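Local coordinates for protein FG41 Malonate Semialdehyde Decarboxylase (Coryneform bacterium, PDB 4LHP) that belongs to the tautomerase superfamily of small beta-alpha-beta proteins and assembles as a trimer of identical subunits, at residues I50-A55 against F59-S64; S9-E14 against I95-S100; F118-A121 against G126-A129; E29-P34 against A74-E79; W114-G117 against Q122-T125. One frame throughout, in Å; residues are numbered along the deposited sequence.

In the fold
Five contacts spread along a tautomerase-type subunit whose two long helices, 13-31 and 78-92, connect parallel strands of one mixed sheet. Contacts 1 and 2 share one end: their centres are 14 Å apart and they meet where Ser64 is hydrogen-bonded to Asp10 and Arg11. Contacts 3 and 5 lie across the chain's centre from that end, about 40 Å and 37 Å from contact 1 between centres. These two interleave along the chain, with centres 3 Å apart. Contact 4 joins the far ends of both helices, and its nearest atoms come within about 6 Å of contact 5. The phosphate ion sits beside Tyr123 of contact 5, and the side chain of Ile33 in contact 4 approaches it to about 4 Å.

Contact 1 (I50-A55 against F59-S64); sequences IIAEDA and FQRSPS
Asp54 lays its CB over one face of the Phe59 ring, a CH-pi contact in which CB stands 3.7 Å from the centroid of that ring and only 16° off its normal. The nearest ring atom is CE2, with Asp54 CB 3.6 Å from Phe59 CE2. Both residues place CG between the backbone N and the carbonyl carbon (chi1 70° in Asp54, 69° in Phe59), and with these torsions the aspartate meets the phenylalanine twice, CB at the ring face and the carboxylate at the main chain. There Asp54 OD2 accepts the backbone N-H of Phe59 on its anti lone pair, N to OD2 3.0 Å, and also takes the N-H of Gly58. OD1 receives the N-H of Gly56 and forms a salt bridge with Arg36 of the second subunit, so both carboxylate oxygens of this buried side chain are engaged.

Further along, Arg61 bends at chi3 and points NH1 at the carbonyl of Glu53. The modelled 2.5 Å between Arg61 NH1 and Glu53 O is very short, so the bond is plausible but its exact length is doubtful. The CE1 of Phe59 lies over the guanidinium centre.

Segment 50-55 runs from strand 50-52 into a loop, and 59-64 is the part of that loop leading toward strand 66-73. Strand 50-52 pairs antiparallel with a strand of the second subunit, while Ile50 and Ser64 rest against Thr8 of strand 2-8.

Contact 2 (S9-E14 against I95-S100); sequences SDRSRE and IGVAGS
Arg11 runs extended from CG to NE and then turns its guanidinium at chi4 (-87°), while Val97 has CG1 anti to its backbone N (chi1 -178°), an arrangement that brings CG2 over one face of the arginine head. The side chains cross at about a right angle, and Val97 CG2 comes to 3.7 Å from Arg11 NH1, near the rim of the flat group. At the edge the contact is polar. NH1 of Arg11 donates to Gly96 O at 3.0 Å, with the acceptor close to the guanidinium plane, although the nitrogen itself stands well above the plane of that carbonyl.

A water extends the bridge. It accepts from Arg11 NH2 at 3.1 Å and from Ala98 N at 2.9 Å, and donates to Gly96 O at 3.2 Å, which gives this carbonyl two donors. NH2 has a further acceptor in Ser64 O, so the buried arginine ties three parts of the chain together: its own loop before helix 13-31, the loop around Ser64 and the exit of helix 78-92. That exit is a Schellman motif with Gly96, at positive phi, as its C-prime residue.

Contact 3 (F118-A121 against G126-A129); sequences FGSA and GELA
Ser120 and Glu127 face each other across a single helical turn, 122-125, with positive-phi residues before and after it. Phe118 and Gly119 both have positive phi before the chain straightens at Ser120 and reaches the N-cap position at Ala121. After the turn Gly126 leaves helical geometry with phi 98°, and Glu127 follows at once, its CB directed toward segment 118-121.

This short helix follows strand 114-115 near the C-terminal end of the modelled chain, and the contact straps its entry to its exit. OG of Ser120 stands anti to its backbone N (chi1 178°) and donates to Glu127 OE2 at the short distance of 2.5 Å. The glutamate chain is extended beyond CG, and its OE2 is met on the syn side, with the hydroxyl oxygen 16° out of the carboxylate plane. The other carboxylate oxygen stays further off, Glu127 OE1 being 4.0 Å from Ser120 OG.

Thr125 OG1 also hydrogen-bonds to OE2, so this oxygen joins both ends of the turn. Leu128 N reaches the carbonyl of Gln122, and on the far side of the loop Phe118 meets Phe59 of the third subunit edge to face.

Contact 4 (E29-P34 against A74-E79); sequences EVLAIP and AGRTIE
Leu31, the last residue of helix 13-31, receives Arg76 from the loop that leads into helix 78-92; the contact thus links the connecting helices of the two beta-alpha-beta crossovers that make up the tautomerase fold. Thr77, next to the arginine, is the N-cap of the second helix. The arginine chain bends at chi2 (-68°) and then runs out to lay its guanidinium against Leu31. CD2 of the leucine sits over one face of that group, off centre, with Leu31 CD2 3.7 Å from Arg76 CZ. Ile33 comes in across the chain, its CG2 3.9 Å from Arg76 NH2.

The polar part converges on one carbonyl. Arg76 NH1 donates to Leu31 O at 3.0 Å, bent to 140° at the hydrogen, and a weak second bond runs from Arg76 NH2 to the same oxygen at 3.3 Å. A water closes the small ring, donating to Leu31 O at 2.6 Å and accepting from Arg76 NH2 at 2.7 Å.

Leu31 O therefore takes three donors. It belongs to the C-terminal end of a helix, the negative end of its dipole, so the positive guanidinium is probably stabilised here electrostatically as well as by its hydrogen bonds.

Contact 5 (W114-G117 against Q122-T125); sequences WSFG and QYVT. With PO4 (phosphate ion), chain M.
Gln122 and Phe116 make the tight side of this contact, where the helix 122-125 is pinned to the chain leaving strand 114-115. The glutamine bends at chi2 (82°), turning its amide to face the backbone opposite. OE1 accepts from Phe116 N at 3.0 Å in a nearly straight bond (171°), and NE2 donates to Gly117 O at 3.1 Å with that oxygen close to the amide plane. Both ends of a buried amide are thus satisfied by main chain, which fixes its rotation. The same OE1 lies at the rim of the phenylalanine ring, 3.3 Å from Phe116 CD2.

Beside it, Tyr123 holds together an aromatic cluster of offset edge-to-face pairs. Phe116 turns its edge to the tyrosine face, with Phe116 CE2 3.7 Å from Tyr123 CE2, while the tyrosine edge is directed at the face of the Trp114 five-membered ring, their planes 88° apart. The cluster belongs to the trimer interface: strand 114-115 pairs antiparallel with a strand of the third subunit, and Phe103 of that subunit packs on both Trp114 and Phe116.

Elsewhere the fit is looser. Between the backbones a water fills in, donating to Trp114 O at 2.6 Å and accepting from Tyr123 N at 3.0 Å. At the hydroxyl end of the tyrosine lies a phosphate ion, which is hydrogen-bonded to Thr72 OG1 and Gln73 N; the tyrosine hydroxyl reaches it weakly at best, with 3.2 Å from Tyr123 OH to phosphate O1.

Contact 1 (I50-A55 against F59-S64)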
loop_
_atom_site.group_PDB
_atom_site.type_symbol
_atom_site.label_atom_id
_atom_site.label_comp_id
_atom_site.label_asym_id
_atom_site.label_seq_id
_atom_site.Cartn_x
_atom_site.Cartn_y
_atom_site.Cartn_z
ATOM N N ILE A 50 -3.606 2.905 14.346
ATOM C CA ILE A 50 -2.414 3.594 13.858
ATOM C C ILE A 50 -1.433 3.831 15.003
ATOM O O ILE A 50 -1.759 4.503 15.982
ATOM C CB ILE A 50 -2.753 4.949 13.206
ATOM C CG1 ILE A 50 -3.434 4.736 11.853
ATOM C CG2 ILE A 50 -1.491 5.776 13.019
ATOM C CD1 ILE A 50 -3.847 6.019 11.160
ATOM N N ILE A 51 -0.235 3.264 14.877
ATOM C CA ILE A 51 0.840 3.519 15.830
ATOM C C ILE A 51 1.987 4.229 15.129
ATOM O O ILE A 51 2.766 3.603 14.411
ATOM C CB ILE A 51 1.406 2.223 16.434
ATOM C CG1 ILE A 51 0.313 1.418 17.135
ATOM C CG2 ILE A 51 2.524 2.549 17.418
ATOM C CD1 ILE A 51 0.741 0.007 17.474
ATOM N N ALA A 52 2.088 5.537 15.339
ATOM C CA ALA A 52 3.163 6.321 14.751
ATOM C C ALA A 52 3.881 7.105 15.842
ATOM O O ALA A 52 3.287 7.956 16.497
ATOM C CB ALA A 52 2.613 7.260 13.691
ATOM N N GLU A 53 5.160 6.802 16.041
ATOM C CA GLU A 53 5.954 7.473 17.063
ATOM C C GLU A 53 6.905 8.473 16.399
ATOM O O GLU A 53 6.553 9.058 15.378
ATOM C CB GLU A 53 6.683 6.439 17.924
ATOM C CG GLU A 53 5.715 5.520 18.666
ATOM C CD GLU A 53 6.406 4.471 19.510
ATOM O OE1 GLU A 53 7.640 4.316 19.390
ATOM O OE2 GLU A 53 5.708 3.800 20.301
ATOM N N ASP A 54 8.096 8.675 16.953
ATOM C CA ASP A 54 8.951 9.768 16.486
ATOM C C ASP A 54 10.338 9.333 16.020
ATOM O O ASP A 54 11.179 10.175 15.711
ATOM C CB ASP A 54 9.096 10.823 17.585
ATOM C CG ASP A 54 9.920 10.333 18.756
ATOM O OD1 ASP A 54 10.096 9.105 18.889
ATOM O OD2 ASP A 54 10.386 11.177 19.550
ATOM N N ALA A 55 10.585 8.029 15.972
ATOM C CA ALA A 55 11.885 7.524 15.545
ATOM C C ALA A 55 13.016 8.140 16.367
ATOM O O ALA A 55 14.165 8.178 15.928
ATOM C CB ALA A 55 12.099 7.801 14.063
ATOM N N PHE A 59 9.745 14.112 19.961
ATOM C CA PHE A 59 8.491 14.852 19.962
ATOM C C PHE A 59 7.307 13.909 20.119
ATOM O O PHE A 59 7.425 12.703 19.910
ATOM C CB PHE A 59 8.341 15.684 18.685
ATOM C CG PHE A 59 8.129 14.866 17.442
ATOM C CD1 PHE A 59 6.856 14.478 17.057
ATOM C CD2 PHE A 59 9.203 14.494 16.651
ATOM C CE1 PHE A 59 6.659 13.730 15.911
ATOM C CE2 PHE A 59 9.011 13.746 15.505
ATOM C CZ PHE A 59 7.738 13.365 15.135
ATOM N N GLN A 60 6.164 14.475 20.490
ATOM C CA GLN A 60 4.956 13.697 20.717
ATOM C C GLN A 60 3.929 13.994 19.640
ATOM O O GLN A 60 3.851 15.111 19.134
ATOM C CB GLN A 60 4.367 14.024 22.088
ATOM C CG GLN A 60 5.252 13.619 23.251
ATOM C CD GLN A 60 5.436 12.118 23.340
ATOM O OE1 GLN A 60 6.472 11.582 22.947
ATOM N NE2 GLN A 60 4.427 11.433 23.858
ATOM N N ARG A 61 3.142 12.984 19.293
ATOM C CA ARG A 61 2.058 13.156 18.341
ATOM C C ARG A 61 0.739 12.899 19.046
ATOM O O ARG A 61 0.662 12.067 19.949
ATOM C CB ARG A 61 2.208 12.182 17.172
ATOM C CG ARG A 61 3.563 11.503 17.092
ATOM C CD ARG A 61 3.692 10.684 15.822
ATOM N NE ARG A 61 3.687 11.520 14.624
ATOM C CZ ARG A 61 4.575 11.452 13.635
ATOM N NH1 ARG A 61 5.571 10.579 13.668
ATOM N NH2 ARG A 61 4.462 12.265 12.597
ATOM N N SER A 62 -0.300 13.617 18.641
ATOM C CA SER A 62 -1.635 13.323 19.128
ATOM C C SER A 62 -2.040 11.969 18.565
ATOM O O SER A 62 -1.391 11.456 17.654
ATOM C CB SER A 62 -2.625 14.403 18.690
ATOM O OG SER A 62 -3.034 14.235 17.341
ATOM N N PRO A 63 -3.108 11.377 19.109
ATOM C CA PRO A 63 -3.606 10.121 18.545
ATOM C C PRO A 63 -4.116 10.303 17.119
ATOM O O PRO A 63 -4.170 9.339 16.357
ATOM C CB PRO A 63 -4.761 9.749 19.481
ATOM C CG PRO A 63 -4.482 10.491 20.755
ATOM C CD PRO A 63 -3.842 11.771 20.323
ATOM N N SER A 64 -4.481 11.531 16.764
ATOM C CA SER A 64 -5.074 11.799 15.458
ATOM C C SER A 64 -4.011 11.928 14.366
ATOM O O SER A 64 -3.831 12.990 13.775
ATOM C CB SER A 64 -5.944 13.058 15.515
ATOM O OG SER A 64 -6.823 13.025 16.629
#

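Contact 2 (S9-E14 against I95-S100)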
loop_
_atom_site.group_PDB
_atom_site.type_symbol
_atom_site.label_atom_id
_atom_site.label_comp_id
_atom_site.label_asym_id
_atom_site.label_seq_id
_atom_site.Cartn_x
_atom_site.Cartn_y
_atom_site.Cartn_z
ATOM N N SER A 9 -10.701 8.024 12.920
ATOM C CA SER A 9 -12.144 8.238 12.855
ATOM C C SER A 9 -12.648 9.400 13.711
ATOM O O SER A 9 -13.771 9.866 13.522
ATOM C CB SER A 9 -12.888 6.951 13.234
ATOM O OG SER A 9 -12.412 6.406 14.453
ATOM N N ASP A 10 -11.827 9.869 14.646
ATOM C CA ASP A 10 -12.204 11.013 15.475
ATOM C C ASP A 10 -12.273 12.299 14.654
ATOM O O ASP A 10 -12.892 13.276 15.075
ATOM C CB ASP A 10 -11.229 11.188 16.640
ATOM C CG ASP A 10 -9.794 11.327 16.184
ATOM O OD1 ASP A 10 -9.219 10.319 15.721
ATOM O OD2 ASP A 10 -9.240 12.439 16.296
ATOM N N ARG A 11 -11.633 12.301 13.488
ATOM C CA ARG A 11 -11.692 13.453 12.594
ATOM C C ARG A 11 -12.992 13.427 11.802
ATOM O O ARG A 11 -13.416 12.375 11.322
ATOM C CB ARG A 11 -10.489 13.470 11.647
ATOM C CG ARG A 11 -9.161 13.707 12.348
ATOM C CD ARG A 11 -8.040 13.985 11.358
ATOM N NE ARG A 11 -6.754 14.171 12.028
ATOM C CZ ARG A 11 -6.311 15.328 12.513
ATOM N NH1 ARG A 11 -7.041 16.431 12.416
ATOM N NH2 ARG A 11 -5.127 15.381 13.104
ATOM N N SER A 12 -13.624 14.587 11.672
ATOM C CA SER A 12 -14.911 14.681 10.999
ATOM C C SER A 12 -14.794 14.262 9.540
ATOM O O SER A 12 -13.764 14.486 8.903
ATOM C CB SER A 12 -15.448 16.110 11.075
ATOM O OG SER A 12 -14.703 16.976 10.237
ATOM N N ARG A 13 -15.851 13.649 9.019
ATOM C CA ARG A 13 -15.926 13.333 7.601
ATOM C C ARG A 13 -15.567 14.574 6.792
ATOM O O ARG A 13 -14.863 14.492 5.785
ATOM C CB ARG A 13 -17.319 12.828 7.223
ATOM N N GLU A 14 -16.052 15.726 7.247
ATOM C CA GLU A 14 -15.777 16.996 6.585
ATOM C C GLU A 14 -14.283 17.296 6.578
ATOM O O GLU A 14 -13.716 17.644 5.542
ATOM C CB GLU A 14 -16.540 18.133 7.268
ATOM N N ILE A 95 -6.108 23.516 8.488
ATOM C CA ILE A 95 -7.211 22.566 8.415
ATOM C C ILE A 95 -7.418 21.836 9.739
ATOM O O ILE A 95 -8.494 21.296 9.994
ATOM C CB ILE A 95 -6.977 21.549 7.281
ATOM C CG1 ILE A 95 -7.436 22.147 5.951
ATOM C CG2 ILE A 95 -7.720 20.248 7.547
ATOM C CD1 ILE A 95 -6.986 21.371 4.744
ATOM N N GLY A 96 -6.390 21.828 10.581
ATOM C CA GLY A 96 -6.490 21.217 11.895
ATOM C C GLY A 96 -5.587 20.013 12.090
ATOM O O GLY A 96 -5.872 19.144 12.915
ATOM N N VAL A 97 -4.497 19.952 11.330
ATOM C CA VAL A 97 -3.515 18.889 11.496
ATOM C C VAL A 97 -2.168 19.486 11.876
ATOM O O VAL A 97 -1.521 20.147 11.063
ATOM C CB VAL A 97 -3.340 18.067 10.208
ATOM C CG1 VAL A 97 -2.354 16.929 10.432
ATOM C CG2 VAL A 97 -4.681 17.529 9.728
ATOM N N ALA A 98 -1.752 19.255 13.116
ATOM C CA ALA A 98 -0.472 19.753 13.598
ATOM C C ALA A 98 0.668 19.109 12.815
ATOM O O ALA A 98 0.521 18.009 12.284
ATOM C CB ALA A 98 -0.322 19.464 15.078
ATOM N N GLY A 99 1.801 19.799 12.749
ATOM C CA GLY A 99 2.956 19.297 12.027
ATOM C C GLY A 99 3.448 17.984 12.601
ATOM O O GLY A 99 4.024 17.158 11.895
ATOM N N SER A 100 3.211 17.794 13.893
ATOM C CA SER A 100 3.663 16.602 14.595
ATOM C C SER A 100 2.867 15.367 14.190
ATOM O O SER A 100 3.311 14.237 14.393
ATOM C CB SER A 100 3.514 16.812 16.098
ATOM O OG SER A 100 2.163 17.087 16.422
HETATM O O HOH W 1 -3.577 17.617 14.599
#

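Contact 3 (F118-A121 against G126-A129)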
loop_
_atom_site.group_PDB
_atom_site.type_symbol
_atom_site.label_atom_id
_atom_site.label_comp_id
_atom_site.label_asym_id
_atom_site.label_seq_id
_atom_site.Cartn_x
_atom_site.Cartn_y
_atom_site.Cartn_z
ATOM N N PHE A 118 -10.313 1.810 -18.786
ATOM C CA PHE A 118 -10.597 1.283 -20.117
ATOM C C PHE A 118 -9.574 0.247 -20.589
ATOM O O PHE A 118 -9.560 -0.120 -21.763
ATOM C CB PHE A 118 -10.705 2.433 -21.126
ATOM C CG PHE A 118 -11.756 3.452 -20.770
ATOM C CD1 PHE A 118 -11.400 4.702 -20.291
ATOM C CD2 PHE A 118 -13.103 3.151 -20.902
ATOM C CE1 PHE A 118 -12.367 5.635 -19.960
ATOM C CE2 PHE A 118 -14.072 4.080 -20.570
ATOM C CZ PHE A 118 -13.704 5.322 -20.099
ATOM N N GLY A 119 -8.730 -0.226 -19.675
ATOM C CA GLY A 119 -7.803 -1.305 -19.975
ATOM C C GLY A 119 -6.551 -0.842 -20.697
ATOM O O GLY A 119 -5.790 -1.655 -21.223
ATOM N N SER A 120 -6.328 0.467 -20.706
ATOM C CA SER A 120 -5.232 1.058 -21.469
ATOM C C SER A 120 -4.131 1.584 -20.551
ATOM O O SER A 120 -4.388 1.956 -19.406
ATOM C CB SER A 120 -5.778 2.194 -22.341
ATOM O OG SER A 120 -4.759 2.851 -23.077
ATOM N N ALA A 121 -2.902 1.593 -21.055
ATOM C CA ALA A 121 -1.795 2.250 -20.373
ATOM C C ALA A 121 -1.556 3.582 -21.070
ATOM O O ALA A 121 -0.814 3.657 -22.049
ATOM C CB ALA A 121 -0.552 1.386 -20.423
ATOM N N GLY A 126 0.456 7.099 -25.413
ATOM C CA GLY A 126 0.584 8.501 -25.767
ATOM C C GLY A 126 -0.714 9.259 -25.555
ATOM O O GLY A 126 -0.801 10.453 -25.844
ATOM N N GLU A 127 -1.728 8.562 -25.050
ATOM C CA GLU A 127 -3.007 9.188 -24.743
ATOM C C GLU A 127 -2.820 10.259 -23.682
ATOM O O GLU A 127 -3.568 11.235 -23.631
ATOM C CB GLU A 127 -4.006 8.147 -24.242
ATOM C CG GLU A 127 -4.456 7.149 -25.294
ATOM C CD GLU A 127 -5.249 5.999 -24.702
ATOM O OE1 GLU A 127 -6.447 6.192 -24.409
ATOM O OE2 GLU A 127 -4.670 4.905 -24.524
ATOM N N LEU A 128 -1.819 10.060 -22.832
ATOM C CA LEU A 128 -1.533 10.977 -21.740
ATOM C C LEU A 128 -0.046 11.306 -21.738
ATOM O O LEU A 128 0.793 10.417 -21.875
ATOM C CB LEU A 128 -1.934 10.345 -20.407
ATOM C CG LEU A 128 -1.967 11.277 -19.195
ATOM C CD1 LEU A 128 -3.095 12.288 -19.336
ATOM C CD2 LEU A 128 -2.116 10.479 -17.907
ATOM N N ALA A 129 0.278 12.585 -21.583
ATOM C CA ALA A 129 1.665 13.032 -21.622
ATOM C C ALA A 129 2.421 12.578 -20.380
ATOM O O ALA A 129 1.854 12.525 -19.290
ATOM C CB ALA A 129 1.719 14.544 -21.738
#

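Contact 4 (E29-P34 against A74-E79)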
loop_
_atom_site.group_PDB
_atom_site.type_symbol
_atom_site.label_atom_id
_atom_site.label_comp_id
_atom_site.label_asym_id
_atom_site.label_seq_id
_atom_site.Cartn_x
_atom_site.Cartn_y
_atom_site.Cartn_z
ATOM N N GLU A 29 0.386 21.975 -7.088
ATOM C CA GLU A 29 1.271 23.128 -6.993
ATOM C C GLU A 29 2.740 22.740 -7.146
ATOM O O GLU A 29 3.474 23.364 -7.913
ATOM C CB GLU A 29 1.060 23.848 -5.659
ATOM N N VAL A 30 3.170 21.712 -6.420
ATOM C CA VAL A 30 4.587 21.350 -6.385
ATOM C C VAL A 30 5.011 20.432 -7.535
ATOM O O VAL A 30 6.128 20.543 -8.041
ATOM C CB VAL A 30 4.968 20.680 -5.049
ATOM C CG1 VAL A 30 6.456 20.355 -5.023
ATOM C CG2 VAL A 30 4.606 21.581 -3.879
ATOM N N LEU A 31 4.125 19.528 -7.946
ATOM C CA LEU A 31 4.455 18.558 -8.993
ATOM C C LEU A 31 3.950 18.979 -10.371
ATOM O O LEU A 31 4.340 18.400 -11.385
ATOM C CB LEU A 31 3.892 17.178 -8.644
ATOM C CG LEU A 31 4.451 16.538 -7.372
ATOM C CD1 LEU A 31 3.806 15.184 -7.123
ATOM C CD2 LEU A 31 5.962 16.404 -7.463
ATOM N N ALA A 32 3.080 19.984 -10.406
ATOM C CA ALA A 32 2.515 20.461 -11.663
ATOM C C ALA A 32 1.872 19.322 -12.448
ATOM O O ALA A 32 1.982 19.265 -13.670
ATOM C CB ALA A 32 3.584 21.142 -12.505
ATOM N N ILE A 33 1.209 18.414 -11.739
ATOM C CA ILE A 33 0.429 17.367 -12.391
ATOM C C ILE A 33 -0.893 17.958 -12.852
ATOM O O ILE A 33 -1.329 18.985 -12.328
ATOM C CB ILE A 33 0.148 16.167 -11.454
ATOM C CG1 ILE A 33 -0.551 16.628 -10.169
ATOM C CG2 ILE A 33 1.441 15.425 -11.137
ATOM C CD1 ILE A 33 -0.988 15.492 -9.268
ATOM N N PRO A 34 -1.532 17.326 -13.848
ATOM C CA PRO A 34 -2.855 17.798 -14.266
ATOM C C PRO A 34 -3.757 18.028 -13.060
ATOM O O PRO A 34 -3.625 17.332 -12.053
ATOM C CB PRO A 34 -3.376 16.649 -15.126
ATOM C CG PRO A 34 -2.144 16.044 -15.710
ATOM C CD PRO A 34 -1.063 16.195 -14.669
ATOM N N ALA A 74 8.777 7.564 -10.826
ATOM C CA ALA A 74 10.158 7.935 -10.548
ATOM C C ALA A 74 10.525 9.146 -11.393
ATOM O O ALA A 74 9.902 9.402 -12.424
ATOM C CB ALA A 74 11.088 6.776 -10.866
ATOM N N GLY A 75 11.536 9.890 -10.955
ATOM C CA GLY A 75 12.051 11.002 -11.732
ATOM C C GLY A 75 12.100 12.313 -10.973
ATOM O O GLY A 75 12.865 13.211 -11.324
ATOM N N ARG A 76 11.282 12.433 -9.933
ATOM C CA ARG A 76 11.246 13.661 -9.151
ATOM C C ARG A 76 12.527 13.789 -8.346
ATOM O O ARG A 76 13.013 12.815 -7.771
ATOM C CB ARG A 76 10.038 13.682 -8.218
ATOM C CG ARG A 76 8.710 13.518 -8.929
ATOM C CD ARG A 76 8.390 14.721 -9.801
ATOM N NE ARG A 76 7.123 14.549 -10.502
ATOM C CZ ARG A 76 6.430 15.534 -11.065
ATOM N NH1 ARG A 76 6.870 16.786 -11.011
ATOM N NH2 ARG A 76 5.287 15.267 -11.676
ATOM N N THR A 77 13.071 14.999 -8.309
ATOM C CA THR A 77 14.316 15.243 -7.602
ATOM C C THR A 77 14.104 15.219 -6.100
ATOM O O THR A 77 12.977 15.352 -5.607
ATOM C CB THR A 77 14.930 16.609 -7.956
ATOM O OG1 THR A 77 14.083 17.658 -7.470
ATOM C CG2 THR A 77 15.109 16.752 -9.450
ATOM N N ILE A 78 15.211 15.052 -5.389
ATOM C CA ILE A 78 15.231 15.097 -3.937
ATOM C C ILE A 78 14.688 16.425 -3.411
ATOM O O ILE A 78 13.989 16.456 -2.397
ATOM C CB ILE A 78 16.665 14.863 -3.427
ATOM C CG1 ILE A 78 17.044 13.387 -3.638
ATOM C CG2 ILE A 78 16.839 15.333 -1.949
ATOM C CD1 ILE A 78 18.213 12.888 -2.764
ATOM N N GLU A 79 14.992 17.517 -4.111
ATOM C CA GLU A 79 14.551 18.844 -3.685
ATOM C C GLU A 79 13.051 19.035 -3.910
ATOM O O GLU A 79 12.367 19.676 -3.109
ATOM C CB GLU A 79 15.335 19.929 -4.428
HETATM O O HOH W 2 4.257 16.980 -13.545
#

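Contact 5 (W114-G117 against Q122-T125)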
loop_
_atom_site.group_PDB
_atom_site.type_symbol
_atom_site.label_atom_id
_atom_site.label_comp_id
_atom_site.label_asym_id
_atom_site.label_seq_id
_atom_site.Cartn_x
_atom_site.Cartn_y
_atom_site.Cartn_z
ATOM N N TRP A 114 0.846 2.162 -15.023
ATOM C CA TRP A 114 -0.421 2.826 -14.744
ATOM C C TRP A 114 -1.460 2.601 -15.829
ATOM O O TRP A 114 -1.177 2.748 -17.019
ATOM C CB TRP A 114 -0.205 4.331 -14.583
ATOM C CG TRP A 114 0.779 4.694 -13.519
ATOM C CD1 TRP A 114 2.131 4.811 -13.659
ATOM C CD2 TRP A 114 0.490 4.995 -12.149
ATOM N NE1 TRP A 114 2.701 5.164 -12.460
ATOM C CE2 TRP A 114 1.715 5.284 -11.518
ATOM C CE3 TRP A 114 -0.685 5.047 -11.395
ATOM C CZ2 TRP A 114 1.799 5.619 -10.168
ATOM C CZ3 TRP A 114 -0.599 5.381 -10.055
ATOM C CH2 TRP A 114 0.634 5.662 -9.457
ATOM N N SER A 115 -2.666 2.244 -15.400
ATOM C CA SER A 115 -3.837 2.299 -16.261
ATOM C C SER A 115 -4.893 3.160 -15.581
ATOM O O SER A 115 -5.316 2.871 -14.460
ATOM C CB SER A 115 -4.391 0.903 -16.536
ATOM O OG SER A 115 -5.620 0.987 -17.239
ATOM N N PHE A 116 -5.308 4.223 -16.261
ATOM C CA PHE A 116 -6.281 5.153 -15.708
ATOM C C PHE A 116 -7.705 4.711 -16.025
ATOM O O PHE A 116 -8.671 5.337 -15.587
ATOM C CB PHE A 116 -6.026 6.559 -16.249
ATOM C CG PHE A 116 -4.727 7.155 -15.788
ATOM C CD1 PHE A 116 -4.694 8.045 -14.729
ATOM C CD2 PHE A 116 -3.536 6.815 -16.405
ATOM C CE1 PHE A 116 -3.503 8.590 -14.300
ATOM C CE2 PHE A 116 -2.341 7.357 -15.980
ATOM C CZ PHE A 116 -2.323 8.244 -14.924
ATOM N N GLY A 117 -7.829 3.630 -16.788
ATOM C CA GLY A 117 -9.131 3.079 -17.113
ATOM C C GLY A 117 -9.196 2.473 -18.502
ATOM O O GLY A 117 -8.254 2.582 -19.289
ATOM N N GLN A 122 -2.195 4.629 -20.561
ATOM C CA GLN A 122 -2.270 5.899 -21.275
ATOM C C GLN A 122 -0.910 6.575 -21.478
ATOM O O GLN A 122 -0.702 7.253 -22.484
ATOM C CB GLN A 122 -3.250 6.849 -20.579
ATOM C CG GLN A 122 -4.717 6.476 -20.787
ATOM C CD GLN A 122 -5.189 5.382 -19.847
ATOM O OE1 GLN A 122 -4.435 4.912 -18.998
ATOM N NE2 GLN A 122 -6.446 4.972 -19.995
ATOM N N TYR A 123 0.012 6.391 -20.535
ATOM C CA TYR A 123 1.357 6.945 -20.676
ATOM C C TYR A 123 2.114 6.242 -21.800
ATOM O O TYR A 123 2.961 6.845 -22.460
ATOM C CB TYR A 123 2.158 6.802 -19.378
ATOM C CG TYR A 123 1.778 7.747 -18.256
ATOM C CD1 TYR A 123 1.562 9.103 -18.490
ATOM C CD2 TYR A 123 1.653 7.282 -16.952
ATOM C CE1 TYR A 123 1.224 9.963 -17.451
ATOM C CE2 TYR A 123 1.315 8.128 -15.914
ATOM C CZ TYR A 123 1.101 9.465 -16.166
ATOM O OH TYR A 123 0.770 10.303 -15.125
ATOM N N VAL A 124 1.816 4.962 -22.007
ATOM C CA VAL A 124 2.508 4.167 -23.018
ATOM C C VAL A 124 1.968 4.465 -24.414
ATOM O O VAL A 124 2.737 4.661 -25.355
ATOM C CB VAL A 124 2.374 2.653 -22.740
ATOM C CG1 VAL A 124 3.016 1.844 -23.854
ATOM C CG2 VAL A 124 2.998 2.297 -21.397
ATOM N N THR A 125 0.646 4.494 -24.540
ATOM C CA THR A 125 -0.001 4.745 -25.826
ATOM C C THR A 125 0.239 6.164 -26.334
ATOM O O THR A 125 0.217 6.406 -27.541
ATOM C CB THR A 125 -1.525 4.532 -25.747
ATOM O OG1 THR A 125 -2.082 5.396 -24.749
ATOM C CG2 THR A 125 -1.854 3.087 -25.411
HETATM P P PO4 M . 2.433 10.939 -11.349
HETATM O O1 PO4 M . 1.160 11.252 -12.103
HETATM O O2 PO4 M . 2.483 11.756 -10.079
HETATM O O3 PO4 M . 2.463 9.468 -11.000
HETATM O O4 PO4 M . 3.623 11.289 -12.212
HETATM O O HOH W 3 0.383 3.984 -18.744
#